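Local coordinates for mandelate racemase/muconate lactonizing protein (Thermobispora bispora, PDB 3VC5), which probably catalyses the magnesium-dependent dehydration of D-glucarate to 5-dehydro-4-deoxy-D-glucarate, a first step in D-glucarate breakdown, at residues 115-120 / 421-426; 78-83 / 128-133; 191-196 / 229-234. All coordinates share one frame; numbering follows the deposited sequence. Where two conformers were deposited one is given.

Contact 1: residues 115-120 / 421-426; sequences HGLTGS and RDDEGY. With PO4 (phosphate ion), chain B.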
ATOM      1  N   HIS A 115      -3.520  29.471  -3.884  1.00 43.38           N
ATOM      2  CA  HIS A 115      -3.283  29.717  -2.450  1.00 41.92           C
ATOM      3  C   HIS A 115      -2.048  28.977  -1.998  1.00 37.43           C
ATOM      4  O   HIS A 115      -1.319  29.439  -1.125  1.00 43.06           O
ATOM      5  CB  HIS A 115      -4.510  29.290  -1.594  1.00 42.22           C
ATOM      6  CG  HIS A 115      -5.090  27.954  -1.978  1.00 36.73           C
ATOM      7  ND1 HIS A 115      -4.754  26.774  -1.338  1.00 39.64           N
ATOM      8  CD2 HIS A 115      -6.008  27.621  -2.923  1.00 39.33           C
ATOM      9  CE1 HIS A 115      -5.411  25.772  -1.897  1.00 41.85           C
ATOM     10  NE2 HIS A 115      -6.176  26.259  -2.866  1.00 33.06           N
ATOM     11  N   GLY A 116      -1.865  27.783  -2.547  1.00 33.72           N
ATOM     12  CA  GLY A 116      -0.667  26.976  -2.220  1.00 35.18           C
ATOM     13  C   GLY A 116      -0.725  26.232  -0.901  1.00 37.49           C
ATOM     14  O   GLY A 116       0.334  25.682  -0.420  1.00 36.44           O
ATOM     15  N   LEU A 117      -1.933  26.142  -0.309  1.00 28.18           N
ATOM     16  CA  LEU A 117      -1.969  25.578   1.039  1.00 26.63           C
ATOM     17  C   LEU A 117      -1.926  24.049   1.076  1.00 24.91           C
ATOM     18  O   LEU A 117      -1.909  23.449   2.169  1.00 27.47           O
ATOM     19  CB  LEU A 117      -3.139  26.126   1.864  1.00 27.87           C
ATOM     20  CG  LEU A 117      -3.111  27.645   2.049  1.00 26.76           C
ATOM     21  CD1 LEU A 117      -4.190  28.076   3.006  1.00 37.53           C
ATOM     22  CD2 LEU A 117      -1.754  28.142   2.560  1.00 34.94           C
ATOM     23  N   THR A 118      -1.934  23.406  -0.097  1.00 24.33           N
ATOM     24  CA  THR A 118      -1.629  21.983  -0.144  1.00 22.60           C
ATOM     25  C   THR A 118      -0.355  21.694  -0.973  1.00 23.72           C
ATOM     26  O   THR A 118      -0.248  20.649  -1.640  1.00 23.92           O
ATOM     27  CB  THR A 118      -2.806  21.117  -0.665  1.00 23.49           C
ATOM     28  OG1 THR A 118      -3.159  21.509  -2.001  1.00 27.46           O
ATOM     29  CG2 THR A 118      -4.042  21.255   0.252  1.00 28.29           C
ATOM     30  N   GLY A 119       0.597  22.619  -0.921  1.00 22.69           N
ATOM     31  CA  GLY A 119       1.896  22.407  -1.562  1.00 23.90           C
ATOM     32  C   GLY A 119       1.872  22.587  -3.068  1.00 22.20           C
ATOM     33  O   GLY A 119       0.875  23.046  -3.652  1.00 25.84           O
ATOM     34  N   SER A 120       2.983  22.222  -3.699  1.00 25.71           N
ATOM     35  CA  SER A 120       3.150  22.434  -5.128  0.50 22.50           C
ATOM     36  C   SER A 120       2.264  21.538  -5.971  1.00 22.82           C
ATOM     37  O   SER A 120       1.769  20.504  -5.515  1.00 26.54           O
ATOM     38  CB  SER A 120       4.604  22.198  -5.552  0.50 26.79           C
ATOM     39  OG  SER A 120       5.494  22.736  -4.609  0.50 33.31           O
ATOM     40  N   ARG A 421     -10.888  29.358  -6.213  1.00 24.53           N
ATOM     41  CA  ARG A 421     -10.559  29.811  -4.873  1.00 25.07           C
ATOM     42  C   ARG A 421      -9.398  30.792  -4.921  1.00 26.22           C
ATOM     43  O   ARG A 421      -8.350  30.509  -5.543  1.00 27.32           O
ATOM     44  CB  ARG A 421     -10.216  28.612  -3.979  1.00 23.79           C
ATOM     45  CG  ARG A 421      -9.738  29.047  -2.608  1.00 23.25           C
ATOM     46  CD  ARG A 421      -9.469  27.872  -1.698  1.00 24.66           C
ATOM     47  NE  ARG A 421      -8.954  28.331  -0.417  1.00 23.53           N
ATOM     48  CZ  ARG A 421      -8.520  27.543   0.570  1.00 23.13           C
ATOM     49  NH1 ARG A 421      -8.521  26.227   0.433  1.00 24.66           N
ATOM     50  NH2 ARG A 421      -8.071  28.085   1.702  1.00 26.11           N
ATOM     51  N   ASP A 422      -9.552  31.931  -4.244  1.00 26.61           N
ATOM     52  CA  ASP A 422      -8.502  32.942  -4.230  1.00 27.23           C
ATOM     53  C   ASP A 422      -8.497  33.729  -2.904  1.00 27.45           C
ATOM     54  O   ASP A 422      -8.895  34.903  -2.862  1.00 28.24           O
ATOM     55  CB  ASP A 422      -8.645  33.861  -5.453  1.00 29.71           C
ATOM     56  CG  ASP A 422      -7.497  34.885  -5.580  1.00 34.04           C
ATOM     57  OD1 ASP A 422      -6.433  34.733  -4.913  1.00 34.18           O
ATOM     58  OD2 ASP A 422      -7.672  35.849  -6.365  1.00 37.71           O
ATOM     59  N   ASP A 423      -8.016  33.086  -1.831  1.00 24.83           N
ATOM     60  CA  ASP A 423      -7.950  33.730  -0.506  1.00 23.00           C
ATOM     61  C   ASP A 423      -7.148  35.025  -0.552  1.00 25.98           C
ATOM     62  O   ASP A 423      -7.474  35.984   0.139  1.00 28.17           O
ATOM     63  CB  ASP A 423      -7.266  32.839   0.542  1.00 26.67           C
ATOM     64  CG  ASP A 423      -7.945  31.489   0.730  1.00 28.62           C
ATOM     65  OD1 ASP A 423      -8.886  31.147  -0.005  1.00 26.57           O
ATOM     66  OD2 ASP A 423      -7.496  30.728   1.609  1.00 37.73           O
ATOM     67  N   GLU A 424      -6.054  35.039  -1.328  1.00 25.43           N
ATOM     68  CA  GLU A 424      -5.181  36.211  -1.341  1.00 27.13           C
ATOM     69  C   GLU A 424      -5.811  37.408  -2.055  1.00 25.64           C
ATOM     70  O   GLU A 424      -5.739  38.550  -1.567  1.00 30.35           O
ATOM     71  CB  GLU A 424      -3.823  35.854  -1.962  1.00 30.24           C
ATOM     72  CG  GLU A 424      -2.787  36.958  -1.898  1.00 31.58           C
ATOM     73  CD  GLU A 424      -1.516  36.550  -2.610  1.00 39.30           C
ATOM     74  OE1 GLU A 424      -1.596  36.064  -3.760  1.00 44.92           O
ATOM     75  OE2 GLU A 424      -0.436  36.672  -2.017  1.00 35.35           O
ATOM     76  N   GLY A 425      -6.407  37.159  -3.218  1.00 28.25           N
ATOM     77  CA  GLY A 425      -7.091  38.212  -3.968  1.00 29.00           C
ATOM     78  C   GLY A 425      -8.238  38.790  -3.166  1.00 27.52           C
ATOM     79  O   GLY A 425      -8.466  40.015  -3.171  1.00 32.95           O
ATOM     80  N   TYR A 426      -8.963  37.915  -2.474  1.00 28.54           N
ATOM     81  CA  TYR A 426     -10.073  38.372  -1.634  1.00 29.42           C
ATOM     82  C   TYR A 426      -9.517  39.250  -0.493  1.00 29.06           C
ATOM     83  O   TYR A 426     -10.033  40.357  -0.226  1.00 30.82           O
ATOM     84  CB  TYR A 426     -10.881  37.180  -1.109  1.00 24.66           C
ATOM     85  CG  TYR A 426     -12.113  37.550  -0.293  1.00 24.52           C
ATOM     86  CD1 TYR A 426     -12.999  38.539  -0.722  1.00 28.29           C
ATOM     87  CD2 TYR A 426     -12.388  36.889   0.898  1.00 27.00           C
ATOM     88  CE1 TYR A 426     -14.128  38.856   0.026  1.00 28.40           C
ATOM     89  CE2 TYR A 426     -13.507  37.191   1.647  1.00 25.65           C
ATOM     90  CZ  TYR A 426     -14.362  38.196   1.219  1.00 28.64           C
ATOM     91  OH  TYR A 426     -15.491  38.481   1.969  1.00 29.54           O
TER
HETATM   92  P   PO4 B 501      -7.619  26.107   4.660  1.00 24.80           P
HETATM   93  O1  PO4 B 501      -7.452  27.546   4.963  1.00 26.27           O
HETATM   94  O2  PO4 B 501      -9.085  25.819   4.902  1.00 27.55           O
HETATM   95  O3  PO4 B 501      -7.291  25.811   3.256  1.00 29.31           O
HETATM   96  O4  PO4 B 501      -6.762  25.357   5.545  1.00 29.00           O
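Arg-421 lays its side chain across the imidazole of His-115, and most of the contact lies along that one extended chain. CG leaves CB anti to the backbone N (chi1 174°) and the chain stays straight as far as NE, which carries it over the ring. Arg-421 CG reaches His-115 CD2 at 4.0 Å; Arg-421 CD comes nearer to the same CD2, at 3.7 Å. NE passes above the CD2 side of the ring, and Arg-421 NH1 hangs 3.9 Å from His-115 CE1, toward the rim. The guanidinium is thus stacked on the imidazole, with 21° between the planes. His-115 ND1 accepts from Leu-117 N at 3.1 Å, which steadies the ring.

The polar rim of the guanidinium is gripped in its own plane. Arg-421 NE gives a nearly straight bond to Asp-423 OD1 (2.8 Å, 179°), while Arg-421 NH2 meets Asp-423 OD2 at 2.7 Å through the syn lone pair, a side-on salt bridge. Arg-421 NH1 and NH2 both donate to phosphate O3, the latter at 2.9 Å. With a methionine in place of Arg-421, the Asp-423 carboxylate would probably be left without its charged mate and O3 without two donors.

The phosphate, probably from the crystallisation liquor, is also bonded by Lys-211, the predicted proton acceptor, and by His-47, His-367 and Asn-42, consistent with an anion-binding active-site pocket. Here the loop between helices 95-106 and 123-146 meets the start of helix 423-430, beside strand 41-42, whose Asn-42 also bonds Asp-423 OD2.

Contact 2: residues 78-83 / 128-133; sequences EQVRAA and DRVFAA
Val-130 packs against Gln-79, Val-80 and Ala-83 where two helices of the N-terminal capping domain of this enolase-superfamily protein cross. The axes of segments 78-83 and 128-133 approach to 9.6 Å at a signed crossing angle of -56°, and no hydrogen bond joins them, so the evidence is of apolar packing alone.

Along 128-133, Asp-128 faces elsewhere: its carboxylate is salt-bridged to Arg-320 on helix 318-330 and is hydrogen-bonded through OD1 to Tyr-99 OH, tying this helix both to the barrel and to helix 95-106.

Val-130 then carries the contact, its two methyls dividing the work. CG1 stands anti to the backbone N (chi1 175°) and thereby leaves CG2 beside that N, so that the branches reach separate parts of the facing helix. Val-130 CG2 touches Gln-79 CB at 3.8 Å; the rest of that glutamine, bent at chi2, turns off from the interface. Val-130 CG1 enters between the backbone and the next turn, 3.9 Å from Ala-83 CB, 4.0 Å from Gln-79 O and 4.2 Å from Val-80 CA. Side chain meets side chain at Val-80 as well, where Val-80 CG2 lies 4.3 Å from Val-130 CG1. The short side chain of Ala-83 is consistent with this close approach to the main chain.

Phe-131 points the other way and meets Tyr-99 edge-to-face. Ala-133, one turn after Arg-129, again points its CB at the partner helix, though more loosely: Ala-133 CB lies 5.0 Å from Val-80 CG1.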
ATOM      1  N   GLU A  78     -12.900  21.422 -15.099  1.00 24.39           N
ATOM      2  CA  GLU A  78     -12.792  21.106 -16.537  1.00 26.84           C
ATOM      3  C   GLU A  78     -12.145  19.741 -16.793  1.00 25.88           C
ATOM      4  O   GLU A  78     -12.577  18.978 -17.676  1.00 25.14           O
ATOM      5  CB  GLU A  78     -12.031  22.205 -17.296  1.00 30.14           C
ATOM      6  CG  GLU A  78     -12.804  23.512 -17.374  1.00 35.26           C
ATOM      7  CD  GLU A  78     -11.962  24.654 -17.932  1.00 52.23           C
ATOM      8  OE1 GLU A  78     -10.717  24.481 -18.069  1.00 54.06           O
ATOM      9  OE2 GLU A  78     -12.552  25.725 -18.220  1.00 58.73           O
ATOM     10  N   GLN A  79     -11.121  19.423 -16.013  1.00 24.77           N
ATOM     11  CA  GLN A  79     -10.462  18.122 -16.123  1.00 24.96           C
ATOM     12  C   GLN A  79     -11.359  16.993 -15.652  1.00 25.00           C
ATOM     13  O   GLN A  79     -11.379  15.918 -16.276  1.00 24.11           O
ATOM     14  CB  GLN A  79      -9.126  18.091 -15.363  1.00 23.61           C
ATOM     15  CG  GLN A  79      -8.059  19.014 -15.948  1.00 30.00           C
ATOM     16  CD  GLN A  79      -7.774  18.819 -17.445  1.00 34.27           C
ATOM     17  OE1 GLN A  79      -7.670  19.808 -18.204  1.00 46.19           O
ATOM     18  NE2 GLN A  79      -7.627  17.562 -17.882  1.00 36.31           N
ATOM     19  N   VAL A  80     -12.134  17.228 -14.587  1.00 22.81           N
ATOM     20  CA  VAL A  80     -13.020  16.199 -14.075  1.00 23.07           C
ATOM     21  C   VAL A  80     -14.110  15.926 -15.126  1.00 23.33           C
ATOM     22  O   VAL A  80     -14.447  14.761 -15.377  1.00 24.37           O
ATOM     23  CB  VAL A  80     -13.613  16.607 -12.716  1.00 21.89           C
ATOM     24  CG1 VAL A  80     -14.699  15.623 -12.245  1.00 23.51           C
ATOM     25  CG2 VAL A  80     -12.508  16.703 -11.641  1.00 23.51           C
ATOM     26  N   ARG A  81     -14.655  16.973 -15.746  1.00 22.41           N
ATOM     27  CA  ARG A  81     -15.648  16.761 -16.802  1.00 24.59           C
ATOM     28  C   ARG A  81     -15.051  15.984 -17.971  1.00 26.15           C
ATOM     29  O   ARG A  81     -15.664  15.044 -18.484  1.00 28.46           O
ATOM     30  CB  ARG A  81     -16.193  18.091 -17.309  1.00 26.47           C
ATOM     31  CG  ARG A  81     -17.131  18.789 -16.326  1.00 28.75           C
ATOM     32  CD  ARG A  81     -17.720  20.025 -17.009  1.00 31.23           C
ATOM     33  NE  ARG A  81     -18.798  20.633 -16.254  1.00 35.85           N
ATOM     34  CZ  ARG A  81     -18.856  21.915 -15.930  1.00 40.06           C
ATOM     35  NH1 ARG A  81     -17.901  22.763 -16.314  1.00 41.89           N
ATOM     36  NH2 ARG A  81     -19.894  22.348 -15.223  1.00 41.02           N
ATOM     37  N   ALA A  82     -13.859  16.375 -18.408  1.00 26.57           N
ATOM     38  CA  ALA A  82     -13.235  15.689 -19.540  1.00 25.49           C
ATOM     39  C   ALA A  82     -12.973  14.203 -19.231  1.00 25.79           C
ATOM     40  O   ALA A  82     -13.252  13.312 -20.054  1.00 28.38           O
ATOM     41  CB  ALA A  82     -11.931  16.388 -19.899  1.00 28.25           C
ATOM     42  N   ALA A  83     -12.453  13.923 -18.039  1.00 25.84           N
ATOM     43  CA  ALA A  83     -12.220  12.539 -17.642  1.00 26.22           C
ATOM     44  C   ALA A  83     -13.540  11.761 -17.522  1.00 25.55           C
ATOM     45  O   ALA A  83     -13.646  10.611 -17.989  1.00 28.00           O
ATOM     46  CB  ALA A  83     -11.427  12.484 -16.324  1.00 25.37           C
ATOM     47  N   ASP A 128      -3.839  12.491  -9.674  1.00 20.73           N
ATOM     48  CA  ASP A 128      -4.399  11.896  -8.478  1.00 20.78           C
ATOM     49  C   ASP A 128      -5.625  12.698  -8.039  1.00 19.57           C
ATOM     50  O   ASP A 128      -6.609  12.126  -7.541  1.00 21.68           O
ATOM     51  CB  ASP A 128      -3.374  11.933  -7.341  1.00 21.99           C
ATOM     52  CG  ASP A 128      -2.335  10.816  -7.456  1.00 22.83           C
ATOM     53  OD1 ASP A 128      -2.527   9.889  -8.298  1.00 24.61           O
ATOM     54  OD2 ASP A 128      -1.381  10.790  -6.646  1.00 23.25           O
ATOM     55  N   ARG A 129      -5.542  14.035  -8.142  1.00 20.33           N
ATOM     56  CA  ARG A 129      -6.689  14.885  -7.789  1.00 19.86           C
ATOM     57  C   ARG A 129      -7.915  14.582  -8.667  1.00 18.42           C
ATOM     58  O   ARG A 129      -9.068  14.486  -8.174  1.00 20.76           O
ATOM     59  CB  ARG A 129      -6.339  16.388  -7.858  1.00 20.61           C
ATOM     60  CG  ARG A 129      -5.425  16.852  -6.735  1.00 20.97           C
ATOM     61  CD  ARG A 129      -4.742  18.191  -7.056  1.00 26.39           C
ATOM     62  NE  ARG A 129      -5.595  19.067  -7.842  1.00 34.35           N
ATOM     63  CZ  ARG A 129      -6.107  20.219  -7.426  1.00 30.52           C
ATOM     64  NH1 ARG A 129      -6.859  20.935  -8.264  1.00 33.99           N
ATOM     65  NH2 ARG A 129      -5.845  20.674  -6.198  1.00 31.33           N
ATOM     66  N   VAL A 130      -7.681  14.383  -9.961  1.00 21.28           N
ATOM     67  CA  VAL A 130      -8.791  14.107 -10.870  1.00 22.25           C
ATOM     68  C   VAL A 130      -9.329  12.687 -10.643  1.00 20.69           C
ATOM     69  O   VAL A 130     -10.540  12.461 -10.526  1.00 22.97           O
ATOM     70  CB  VAL A 130      -8.406  14.356 -12.324  1.00 21.26           C
ATOM     71  CG1 VAL A 130      -9.562  13.945 -13.262  1.00 24.15           C
ATOM     72  CG2 VAL A 130      -8.048  15.852 -12.494  1.00 23.30           C
ATOM     73  N   PHE A 131      -8.425  11.748 -10.480  1.00 21.43           N
ATOM     74  CA  PHE A 131      -8.811  10.365 -10.262  1.00 20.62           C
ATOM     75  C   PHE A 131      -9.631  10.150  -8.987  1.00 20.74           C
ATOM     76  O   PHE A 131     -10.543   9.342  -8.973  1.00 22.07           O
ATOM     77  CB  PHE A 131      -7.549   9.530 -10.200  1.00 20.15           C
ATOM     78  CG  PHE A 131      -7.773   8.067  -9.848  1.00 19.61           C
ATOM     79  CD1 PHE A 131      -8.358   7.169 -10.775  1.00 20.93           C
ATOM     80  CD2 PHE A 131      -7.334   7.574  -8.615  1.00 21.68           C
ATOM     81  CE1 PHE A 131      -8.522   5.830 -10.458  1.00 23.56           C
ATOM     82  CE2 PHE A 131      -7.484   6.209  -8.293  1.00 20.54           C
ATOM     83  CZ  PHE A 131      -8.069   5.338  -9.224  1.00 22.19           C
ATOM     84  N   ALA A 132      -9.260  10.818  -7.886  1.00 19.30           N
ATOM     85  CA  ALA A 132      -9.842  10.492  -6.617  1.00 19.38           C
ATOM     86  C   ALA A 132     -11.354  10.611  -6.604  1.00 20.85           C
ATOM     87  O   ALA A 132     -11.993   9.810  -5.929  1.00 23.34           O
ATOM     88  CB  ALA A 132      -9.243  11.349  -5.505  1.00 22.46           C
ATOM     89  N   ALA A 133     -11.935  11.605  -7.280  1.00 24.01           N
ATOM     90  CA  ALA A 133     -13.415  11.700  -7.272  1.00 28.68           C
ATOM     91  C   ALA A 133     -14.064  10.419  -7.838  1.00 27.54           C
ATOM     92  O   ALA A 133     -15.096   9.909  -7.329  1.00 29.61           O
ATOM     93  CB  ALA A 133     -13.885  12.916  -8.079  1.00 40.11           C
TER

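Contact 3: residues 191-196 / 229-234; sequences GIVAQA and DAFPGL
Two neighbouring outer helices of the beta/alpha barrel meet where Val-193 and Ala-196 of helix 189-203 face Ala-230 and Phe-231 at the end of helix 217-230. With chi1 at 171° the CG1 branch of Val-193 extends opposite the backbone N and touches Ala-230 CB at 3.8 Å. The same Val-193 CG1 lies 4.3 Å from Phe-231 CE2, bridging the last helical residue and the first to leave helical backbone angles.

The pairing fits the beta-alpha-beta order of the enolase-superfamily barrel: helix 189-203 joins strands 161-169 and 208-211, helix 217-230 joins 208-211 and 236-239, and these strands are parallel neighbours.

The phenyl group of Phe-231, its CG beside the backbone N (chi1 -58°), reaches back to the first helix with its CE2-CZ corner. Ala-196 CB approaches obliquely, 3.5 Å from Phe-231 CE2 and 3.8 Å from Phe-231 CZ, while Val-193 O sits at the ring edge. Arg-197 and Ile-200 of helix 189-203 also touch the Phe-231 side chain. Beyond it the chain makes a type II turn, closed by Leu-234 N bonding to Phe-231 O at 3.3 Å, with Gly-233 taking the positive phi of 88°.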
ATOM      1  N   GLY A 191     -11.139  35.153  22.295  1.00 34.96           N
ATOM      2  CA  GLY A 191     -12.045  34.829  21.206  1.00 31.52           C
ATOM      3  C   GLY A 191     -11.857  33.405  20.696  1.00 31.68           C
ATOM      4  O   GLY A 191     -12.819  32.733  20.387  1.00 33.01           O
ATOM      5  N   ILE A 192     -10.608  32.952  20.599  1.00 30.27           N
ATOM      6  CA  ILE A 192     -10.296  31.585  20.190  1.00 30.03           C
ATOM      7  C   ILE A 192     -10.760  30.562  21.233  1.00 31.41           C
ATOM      8  O   ILE A 192     -11.349  29.522  20.893  1.00 30.68           O
ATOM      9  CB  ILE A 192      -8.773  31.447  19.882  1.00 30.95           C
ATOM     10  CG1 ILE A 192      -8.428  32.201  18.579  1.00 27.32           C
ATOM     11  CG2 ILE A 192      -8.303  29.975  19.885  1.00 31.51           C
ATOM     12  CD1 ILE A 192      -8.995  31.575  17.306  1.00 26.88           C
ATOM     13  N   VAL A 193     -10.524  30.853  22.509  1.00 32.06           N
ATOM     14  CA  VAL A 193     -11.030  29.978  23.547  1.00 31.49           C
ATOM     15  C   VAL A 193     -12.567  29.920  23.482  1.00 32.69           C
ATOM     16  O   VAL A 193     -13.142  28.848  23.642  1.00 33.05           O
ATOM     17  CB  VAL A 193     -10.542  30.398  24.960  1.00 34.16           C
ATOM     18  CG1 VAL A 193     -11.270  29.598  26.041  1.00 36.18           C
ATOM     19  CG2 VAL A 193      -9.047  30.175  25.087  1.00 35.15           C
ATOM     20  N   ALA A 194     -13.235  31.046  23.247  1.00 33.69           N
ATOM     21  CA  ALA A 194     -14.701  31.023  23.193  1.00 32.68           C
ATOM     22  C   ALA A 194     -15.175  30.163  22.015  1.00 31.91           C
ATOM     23  O   ALA A 194     -16.150  29.404  22.136  1.00 30.59           O
ATOM     24  CB  ALA A 194     -15.272  32.426  23.090  1.00 33.99           C
ATOM     25  N   GLN A 195     -14.483  30.297  20.879  1.00 30.69           N
ATOM     26  CA  GLN A 195     -14.809  29.513  19.693  1.00 27.67           C
ATOM     27  C   GLN A 195     -14.640  28.012  19.975  1.00 29.84           C
ATOM     28  O   GLN A 195     -15.480  27.187  19.579  1.00 30.23           O
ATOM     29  CB  GLN A 195     -13.919  29.943  18.524  1.00 26.79           C
ATOM     30  CG  GLN A 195     -14.271  29.305  17.171  1.00 26.85           C
ATOM     31  CD  GLN A 195     -13.240  29.698  16.143  1.00 25.36           C
ATOM     32  OE1 GLN A 195     -13.191  30.855  15.696  1.00 29.67           O
ATOM     33  NE2 GLN A 195     -12.376  28.774  15.814  1.00 25.18           N
ATOM     34  N   ALA A 196     -13.540  27.657  20.636  1.00 28.77           N
ATOM     35  CA  ALA A 196     -13.312  26.289  21.088  1.00 28.42           C
ATOM     36  C   ALA A 196     -14.480  25.760  21.955  1.00 32.68           C
ATOM     37  O   ALA A 196     -14.941  24.627  21.761  1.00 29.80           O
ATOM     38  CB  ALA A 196     -12.006  26.201  21.867  1.00 32.32           C
ATOM     39  N   ASP A 229      -4.849  25.955  28.942  1.00 40.46           N
ATOM     40  CA  ASP A 229      -5.354  26.215  30.291  1.00 43.70           C
ATOM     41  C   ASP A 229      -6.846  25.958  30.377  1.00 45.44           C
ATOM     42  O   ASP A 229      -7.329  25.483  31.393  1.00 48.30           O
ATOM     43  CB  ASP A 229      -5.079  27.651  30.708  1.00 46.43           C
ATOM     44  CG  ASP A 229      -3.602  27.954  30.817  1.00 49.99           C
ATOM     45  OD1 ASP A 229      -2.784  27.013  30.986  1.00 56.84           O
ATOM     46  OD2 ASP A 229      -3.266  29.145  30.737  1.00 51.02           O
ATOM     47  N   ALA A 230      -7.572  26.269  29.303  1.00 42.82           N
ATOM     48  CA  ALA A 230      -9.021  26.106  29.289  1.00 39.27           C
ATOM     49  C   ALA A 230      -9.432  24.653  29.066  1.00 39.89           C
ATOM     50  O   ALA A 230     -10.482  24.229  29.547  1.00 42.95           O
ATOM     51  CB  ALA A 230      -9.637  26.996  28.230  1.00 36.53           C
ATOM     52  N   PHE A 231      -8.591  23.893  28.360  1.00 41.08           N
ATOM     53  CA  PHE A 231      -8.897  22.511  27.997  1.00 42.36           C
ATOM     54  C   PHE A 231      -7.776  21.534  28.363  1.00 47.02           C
ATOM     55  O   PHE A 231      -7.147  20.935  27.481  1.00 47.54           O
ATOM     56  CB  PHE A 231      -9.222  22.423  26.488  1.00 40.95           C
ATOM     57  CG  PHE A 231     -10.372  23.295  26.082  1.00 40.87           C
ATOM     58  CD1 PHE A 231     -11.688  22.879  26.299  1.00 40.39           C
ATOM     59  CD2 PHE A 231     -10.144  24.551  25.529  1.00 38.79           C
ATOM     60  CE1 PHE A 231     -12.762  23.700  25.945  1.00 42.69           C
ATOM     61  CE2 PHE A 231     -11.196  25.380  25.181  1.00 39.16           C
ATOM     62  CZ  PHE A 231     -12.519  24.955  25.390  1.00 41.25           C
ATOM     63  N   PRO A 232      -7.523  21.356  29.672  1.00 49.76           N
ATOM     64  CA  PRO A 232      -6.463  20.436  30.069  1.00 50.21           C
ATOM     65  C   PRO A 232      -6.687  19.045  29.473  1.00 49.39           C
ATOM     66  O   PRO A 232      -7.827  18.588  29.373  1.00 53.83           O
ATOM     67  CB  PRO A 232      -6.605  20.369  31.603  1.00 49.56           C
ATOM     68  CG  PRO A 232      -7.377  21.576  31.983  1.00 52.42           C
ATOM     69  CD  PRO A 232      -8.293  21.855  30.827  1.00 50.14           C
ATOM     70  N   GLY A 233      -5.606  18.378  29.088  1.00 48.18           N
ATOM     71  CA  GLY A 233      -5.691  17.011  28.581  1.00 48.07           C
ATOM     72  C   GLY A 233      -5.922  16.857  27.085  1.00 45.89           C
ATOM     73  O   GLY A 233      -5.671  15.786  26.527  1.00 49.43           O
ATOM     74  N   LEU A 234      -6.401  17.908  26.423  1.00 37.66           N
ATOM     75  CA  LEU A 234      -6.705  17.812  24.981  1.00 34.62           C
ATOM     76  C   LEU A 234      -5.470  18.112  24.141  1.00 34.88           C
ATOM     77  O   LEU A 234      -4.848  19.161  24.316  1.00 38.26           O
ATOM     78  CB  LEU A 234      -7.840  18.759  24.580  1.00 34.30           C
ATOM     79  CG  LEU A 234      -9.223  18.674  25.244  1.00 42.57           C
ATOM     80  CD1 LEU A 234     -10.297  19.245  24.324  1.00 40.65           C
ATOM     81  CD2 LEU A 234      -9.575  17.258  25.667  1.00 45.75           C
TER

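In the fold
Contact 2 is the most buried of the three, whereas contacts 1 and 3 are partly buried. No hydrogen bond crosses any of them. Contacts 2 and 3 are apolar joints on opposite sides of the chain's centre, about 39 Å apart between centres: one joins helices of the capping domain, the other outer helices of the barrel. In contact 1, about 20 Å from contact 2 centre to centre, a cationic stack crosses, while a salt bridge within 421-426 and bonds to the phosphate hold the arginine beside predicted active-site residues. Contacts 1 and 2 both draw on the N-terminal domain, but contact 1 brings in the far C-terminal tail, spanning the chain positions of contact 3.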